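Local coordinates for protein cysteine hydrolase (Staphylococcus aureus, PDB 6KUA) that probably catalyses the hydrolysis of nicotinamide to nicotinic acid and ammonia, as a zinc-containing nicotinamidase of the isochorismatase family, at residues K104-D108 with S109-T113; S117-E121 with R122-Q126; G87-Y90 with E91-A95. All coordinates share one frame; numbering follows the deposited sequence.

Contact 1: K104-D108 with S109-T113; sequences KTRYD and SFFGT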
# COMPACT_ATOMS: atom_id res chain seq x y z
N LYS A 104 12.74 -5.64 7.89
CA LYS A 104 11.64 -6.01 7.02
C LYS A 104 11.13 -7.39 7.42
O LYS A 104 11.87 -8.19 7.99
CB LYS A 104 12.05 -5.99 5.53
CG LYS A 104 13.12 -7.00 5.13
CD LYS A 104 13.53 -6.74 3.68
CE LYS A 104 14.62 -7.68 3.20
NZ LYS A 104 14.12 -9.03 2.83
N THR A 105 9.84 -7.64 7.14
CA THR A 105 9.20 -8.89 7.54
C THR A 105 8.92 -9.82 6.37
O THR A 105 8.59 -10.99 6.60
CB THR A 105 7.89 -8.61 8.32
OG1 THR A 105 6.98 -7.83 7.52
CG2 THR A 105 8.19 -7.85 9.63
N ARG A 106 9.03 -9.36 5.13
CA ARG A 106 8.88 -10.20 3.95
C ARG A 106 10.13 -10.05 3.08
O ARG A 106 11.03 -9.27 3.40
CB ARG A 106 7.61 -9.86 3.16
CG ARG A 106 6.27 -10.08 3.90
CD ARG A 106 6.00 -11.54 4.27
NE ARG A 106 4.73 -11.71 5.00
CZ ARG A 106 4.61 -11.76 6.33
NH1 ARG A 106 3.42 -11.92 6.89
NH2 ARG A 106 5.69 -11.66 7.11
N TYR A 107 10.17 -10.80 1.98
CA TYR A 107 11.28 -10.65 1.03
C TYR A 107 11.36 -9.22 0.51
O TYR A 107 12.45 -8.66 0.38
CB TYR A 107 11.12 -11.61 -0.14
CG TYR A 107 10.83 -13.06 0.21
CD1 TYR A 107 11.72 -13.81 0.97
CD2 TYR A 107 9.68 -13.69 -0.26
CE1 TYR A 107 11.46 -15.14 1.28
CE2 TYR A 107 9.41 -15.01 0.03
CZ TYR A 107 10.30 -15.74 0.80
OH TYR A 107 10.02 -17.05 1.08
N ASP A 108 10.20 -8.62 0.17
CA ASP A 108 10.14 -7.30 -0.44
C ASP A 108 10.50 -6.23 0.57
O ASP A 108 9.81 -6.05 1.58
CB ASP A 108 8.72 -7.08 -1.00
CG ASP A 108 8.47 -5.66 -1.53
OD1 ASP A 108 9.39 -4.80 -1.57
OD2 ASP A 108 7.31 -5.42 -1.93
N SER A 109 11.56 -5.48 0.28
CA SER A 109 12.07 -4.45 1.19
C SER A 109 11.08 -3.31 1.43
O SER A 109 11.24 -2.57 2.41
CB SER A 109 13.38 -3.88 0.63
OG SER A 109 14.41 -4.87 0.59
N PHE A 110 10.09 -3.15 0.55
CA PHE A 110 9.10 -2.08 0.71
C PHE A 110 7.86 -2.51 1.49
O PHE A 110 7.09 -1.65 1.92
CB PHE A 110 8.64 -1.57 -0.66
CG PHE A 110 9.72 -0.86 -1.44
CD1 PHE A 110 10.66 -1.58 -2.18
CD2 PHE A 110 9.79 0.53 -1.45
CE1 PHE A 110 11.65 -0.91 -2.92
CE2 PHE A 110 10.78 1.20 -2.19
CZ PHE A 110 11.71 0.48 -2.92
N PHE A 111 7.65 -3.81 1.68
CA PHE A 111 6.41 -4.27 2.30
C PHE A 111 6.43 -4.03 3.80
O PHE A 111 7.35 -4.47 4.49
CB PHE A 111 6.16 -5.74 2.01
CG PHE A 111 4.83 -6.21 2.50
CD1 PHE A 111 3.68 -5.92 1.79
CD2 PHE A 111 4.72 -6.89 3.71
CE1 PHE A 111 2.44 -6.32 2.26
CE2 PHE A 111 3.48 -7.29 4.18
CZ PHE A 111 2.35 -7.01 3.46
N GLY A 112 5.43 -3.32 4.31
CA GLY A 112 5.33 -3.05 5.73
C GLY A 112 6.47 -2.23 6.31
O GLY A 112 6.66 -2.23 7.53
N THR A 113 7.23 -1.52 5.48
CA THR A 113 8.33 -0.69 5.93
C THR A 113 8.11 0.76 5.50
O THR A 113 7.25 1.04 4.66
CB THR A 113 9.67 -1.17 5.35
OG1 THR A 113 9.73 -0.79 3.97
CG2 THR A 113 9.83 -2.72 5.52
O HOH W 1 7.94 -5.46 7.16
O HOH W 2 9.08 -6.47 4.26

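Contact 2: S117-E121 with R122-Q126; sequences SLLRE and RSINQ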
# COMPACT_ATOMS: atom_id res chain seq x y z
N SER A 117 8.47 6.01 1.80
CA SER A 117 8.32 7.36 2.34
C SER A 117 9.66 7.99 2.67
O SER A 117 9.83 9.20 2.49
CB SER A 117 7.41 7.34 3.57
OG SER A 117 8.16 6.91 4.68
N LEU A 118 10.62 7.19 3.15
CA LEU A 118 11.96 7.70 3.41
C LEU A 118 12.64 8.18 2.13
O LEU A 118 13.30 9.22 2.13
CB LEU A 118 12.81 6.62 4.07
CG LEU A 118 12.48 6.34 5.54
CD1 LEU A 118 13.18 5.05 6.00
CD2 LEU A 118 12.89 7.52 6.43
N LEU A 119 12.53 7.40 1.05
CA LEU A 119 13.09 7.80 -0.24
C LEU A 119 12.43 9.08 -0.76
O LEU A 119 13.12 9.99 -1.25
CB LEU A 119 12.93 6.67 -1.25
CG LEU A 119 13.61 5.34 -0.93
CD1 LEU A 119 13.06 4.20 -1.82
CD2 LEU A 119 15.11 5.49 -1.09
N ARG A 120 11.10 9.16 -0.67
CA ARG A 120 10.37 10.33 -1.16
C ARG A 120 10.74 11.59 -0.38
O ARG A 120 10.89 12.66 -0.97
CB ARG A 120 8.87 10.10 -1.10
CG ARG A 120 8.33 9.07 -2.09
CD ARG A 120 6.79 9.03 -2.03
NE ARG A 120 6.25 7.83 -2.68
CZ ARG A 120 5.04 7.76 -3.22
NH1 ARG A 120 4.22 8.80 -3.20
NH2 ARG A 120 4.65 6.64 -3.81
N GLU A 121 10.85 11.48 0.96
CA GLU A 121 11.29 12.60 1.81
C GLU A 121 12.57 13.24 1.27
O GLU A 121 12.77 14.45 1.40
CB GLU A 121 11.57 12.13 3.24
CG GLU A 121 10.41 12.07 4.23
CD GLU A 121 10.76 11.27 5.50
OE1 GLU A 121 11.91 11.36 5.99
OE2 GLU A 121 9.89 10.54 6.01
N ARG A 122 13.46 12.43 0.72
CA ARG A 122 14.81 12.84 0.35
C ARG A 122 14.96 13.10 -1.14
O ARG A 122 16.09 13.18 -1.62
CB ARG A 122 15.80 11.78 0.81
CG ARG A 122 15.91 11.73 2.30
CD ARG A 122 16.44 10.38 2.80
NE ARG A 122 16.61 10.41 4.25
CZ ARG A 122 15.60 10.37 5.11
NH1 ARG A 122 14.35 10.28 4.67
NH2 ARG A 122 15.84 10.43 6.42
N SER A 123 13.85 13.18 -1.87
CA SER A 123 13.84 13.48 -3.30
C SER A 123 14.62 12.44 -4.12
O SER A 123 15.30 12.79 -5.09
CB SER A 123 14.38 14.89 -3.56
OG SER A 123 13.44 15.83 -3.06
N ILE A 124 14.52 11.17 -3.71
CA ILE A 124 15.13 10.06 -4.44
C ILE A 124 14.12 9.50 -5.43
O ILE A 124 13.02 9.10 -5.03
CB ILE A 124 15.57 8.93 -3.49
CG1 ILE A 124 16.48 9.46 -2.39
CG2 ILE A 124 16.20 7.81 -4.27
CD1 ILE A 124 17.84 9.71 -2.87
N ASN A 125 14.49 9.42 -6.70
CA ASN A 125 13.65 8.72 -7.67
C ASN A 125 14.43 7.63 -8.40
O ASN A 125 13.99 7.16 -9.44
CB ASN A 125 13.02 9.69 -8.68
CG ASN A 125 14.02 10.22 -9.68
OD1 ASN A 125 15.22 10.29 -9.40
ND2 ASN A 125 13.54 10.59 -10.87
N GLN A 126 15.57 7.22 -7.87
CA GLN A 126 16.41 6.23 -8.54
C GLN A 126 17.06 5.34 -7.48
O GLN A 126 17.65 5.85 -6.53
CB GLN A 126 17.45 6.96 -9.39
CG GLN A 126 18.62 6.14 -9.86
CD GLN A 126 19.50 6.92 -10.84
OE1 GLN A 126 20.34 7.73 -10.42
NE2 GLN A 126 19.30 6.69 -12.14
O HOH W 3 13.29 10.64 7.97

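Contact 3: G87-Y90 with E91-A95; sequences GKLY and ETIKA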
# COMPACT_ATOMS: atom_id res chain seq x y z
N GLY A 87 29.83 -5.53 6.66
CA GLY A 87 29.53 -5.28 8.06
C GLY A 87 30.57 -4.42 8.75
O GLY A 87 30.24 -3.58 9.60
N LYS A 88 31.85 -4.60 8.39
CA LYS A 88 32.91 -3.76 8.93
C LYS A 88 32.71 -2.30 8.53
O LYS A 88 32.75 -1.40 9.37
CB LYS A 88 34.28 -4.24 8.45
CG LYS A 88 34.72 -5.58 9.00
CD LYS A 88 36.25 -5.69 9.01
CE LYS A 88 36.84 -5.62 7.60
NZ LYS A 88 37.62 -6.85 7.22
N LEU A 89 32.51 -2.06 7.23
CA LEU A 89 32.28 -0.70 6.75
C LEU A 89 31.08 -0.08 7.44
O LEU A 89 31.11 1.10 7.83
CB LEU A 89 32.10 -0.71 5.23
CG LEU A 89 31.89 0.61 4.49
CD1 LEU A 89 32.89 1.67 4.95
CD2 LEU A 89 31.99 0.39 2.99
N TYR A 90 30.01 -0.86 7.64
CA TYR A 90 28.80 -0.32 8.24
C TYR A 90 29.06 0.21 9.64
O TYR A 90 28.54 1.27 10.02
CB TYR A 90 27.69 -1.38 8.25
CG TYR A 90 26.47 -0.97 9.05
CD1 TYR A 90 25.52 -0.10 8.52
CD2 TYR A 90 26.26 -1.44 10.35
CE1 TYR A 90 24.40 0.30 9.25
CE2 TYR A 90 25.14 -1.05 11.08
CZ TYR A 90 24.22 -0.19 10.53
OH TYR A 90 23.11 0.19 11.24
N GLU A 91 29.87 -0.52 10.43
CA GLU A 91 30.18 -0.06 11.79
C GLU A 91 30.80 1.34 11.80
O GLU A 91 30.55 2.12 12.72
CB GLU A 91 31.13 -1.05 12.48
CG GLU A 91 30.59 -2.47 12.63
CD GLU A 91 29.17 -2.53 13.19
OE1 GLU A 91 28.38 -3.39 12.73
OE2 GLU A 91 28.85 -1.71 14.08
N THR A 92 31.58 1.68 10.78
CA THR A 92 32.24 2.99 10.75
C THR A 92 31.39 4.10 10.15
O THR A 92 31.80 5.26 10.21
CB THR A 92 33.56 2.92 9.97
OG1 THR A 92 33.31 3.16 8.58
CG2 THR A 92 34.23 1.57 10.13
N ILE A 93 30.23 3.80 9.55
CA ILE A 93 29.40 4.84 8.95
C ILE A 93 27.98 4.86 9.51
O ILE A 93 27.19 5.73 9.13
CB ILE A 93 29.37 4.75 7.41
CG1 ILE A 93 28.80 3.40 6.93
CG2 ILE A 93 30.75 4.97 6.82
CD1 ILE A 93 28.54 3.38 5.43
N LYS A 94 27.63 3.95 10.42
CA LYS A 94 26.23 3.76 10.78
C LYS A 94 25.61 4.97 11.48
O LYS A 94 24.38 5.10 11.46
CB LYS A 94 26.07 2.52 11.65
CG LYS A 94 27.07 2.42 12.78
CD LYS A 94 26.78 1.19 13.63
CE LYS A 94 27.00 1.47 15.10
NZ LYS A 94 26.99 0.21 15.89
N ALA A 95 26.40 5.86 12.08
CA ALA A 95 25.82 7.05 12.70
C ALA A 95 25.57 8.19 11.71
O ALA A 95 24.94 9.19 12.09
CB ALA A 95 26.73 7.56 13.83
O HOH W 4 22.26 3.21 10.45

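Contact 1: K104-D108 with S109-T113
R106 lays the aliphatic start of its side chain along the ring of F111, CG coming within 3.6 Å of F111 CD2, and the two side chains run the same way with guanidinium and ring planes 28° apart. The R106 chain is folded at chi2 (-64°), and its NH2 comes back to T105 O at 3.0 Å. NH1 has a partner in another chain, a salt bridge to E121 of the second subunit.

Two residues on, D108 shapes the turn with backbone and side chain: D108 O receives F111 N at 3.1 Å, closing a type I turn, while D108 OD1 takes F110 N at 2.8 Å from above the carboxylate plane, the signature of an Asx turn. With CG anti to the backbone N (chi1 173°), OD1 also reaches the edge of the F110 ring, in its plane. OD2 goes to S144 on helix 137-147. A type II turn, F110 to T113, overlaps it, and T113 OG1 meets S109 O on a lone pair at 2.8 Å. Water 2 fills the bend, accepting from R106 N and donating to D108 O and F111 O.

K104 runs past S109, CD 3.7 Å from S109 CA, and its NZ donates to Y107 O at 3.0 Å and to R106 O. NZ is also salt-bridged to D10, and the K104 side chain touches C137, consistent with the Asp-Lys-Cys triad of nicotinamidases. The carbonyls of R106 and Y107 probably help fix where K104 NZ points, while D108 and water 2 hold the loop in shape.

Contact 2: S117-E121 with R122-Q126
A Schellman motif terminates helix 115-121, with S123, at positive phi, as its C-prime residue. I124 N reaches back to L119 O at 3.1 Å, and S123 N to R120 O, also at 3.1 Å and nearly straight (165°). L119 O is gripped a second time by R122 N, which bonds three residues back at a bent 138° and comes from the opposite face of the carbonyl plane to I124 N.

The apolar half of the motif is the pair L119 and I124, whose side chains cross with L119 CD2 4.1 Å from I124 CG2. Both also rest on A5 of strand 4-9, so the chain leaves the helix already seated on the sheet, ready to enter strand 126-132.

R122 doubles back along the last turn, lying alongside both L118 and E121. Its chain is extended from CG to NE, which carries R122 NH1 as far as L118 O at 2.9 Å; R122 NH1 also makes a salt bridge to E121 OE1 at 3.0 Å, meeting that oxygen from above the carboxylate plane, with the two flat groups 40° apart. L118 CD2 packs 3.6 Å from R122 NH1. Water 3 sits in the guanidinium plane at the edge, accepting from R122 NH2 at 3.0 Å and donating to E121 OE1. E121 OE2 is salt-bridged to R106 of the second subunit.

Positive charge placed on a C-terminal carbonyl probably offsets the helix dipole there, and E121, held at OE1 by R122 and water 3 and at OE2 by the neighbouring R106, is probably kept oriented toward the interface.

Contact 3: G87-Y90 with E91-A95
In the C-terminal turns of helix 84-93, Y90 presents a ring face to K94, and the backbone acceptors around them change partners. G87 O still has the regular alpha-helical donor, E91 N at 3.2 Å with an angle of 155°. Y90 O takes I93 N at 3.1 Å, three residues on, a 3-10-type bond.

L89 O lies where the two patterns meet. I93 N and T92 N both bond to it weakly; the hydroxyl of T92 adds a further donor, OG1 to L89 O at 3.1 Å. That reach back follows from T92 chi1 near 88°, with OG1 between the backbone N and carbonyl carbon. L89 and I93 carry their hydrocarbon ends onto helix 32-44, and I93 also touches V99.

Over one face of the Y90 ring sits K94 CB, 3.7 Å from the centroid and offset toward the rim, a CH-pi contact in which the two side chains cross at about a right angle. Further along, K94 bends at chi3 and its NZ donates to E91 OE2 at 3.2 Å in a salt bridge, meeting the oxygen nearly along the C-O axis. The carboxylate of E91 stands almost perpendicular to the ring, 85°, with OE1 at the ring edge in its plane. The Y90 ring also meets F51 of strand 48-54 edge-to-face.

The tyrosine hydroxyl is served by water 4, 3.2 Å from Y90 OH, and the same water donates to K94 O at 3.0 Å.

From the N terminus the three contacts follow in series, none enclosing or crossing another. Contact 3 comes first, in the closing turns of helix 84-93, just before edge strand 99-104 of this chain's sheet. Contact 1 takes over where that strand ends, rounding the loop that leads to helix 115-121, and contact 2 finishes that helix and hands the chain to strand 126-132. Contacts 1 and 2 touch, F110 CE2 packing 3.8 Å from L119 CD1, with centres about 17 Å apart; both meet the second subunit. Contact 3 keeps apart, its centre about 22 Å from each of theirs. Helices 84-93 and 115-121 lie on opposite faces of the sheet, contact 1 leading to the second.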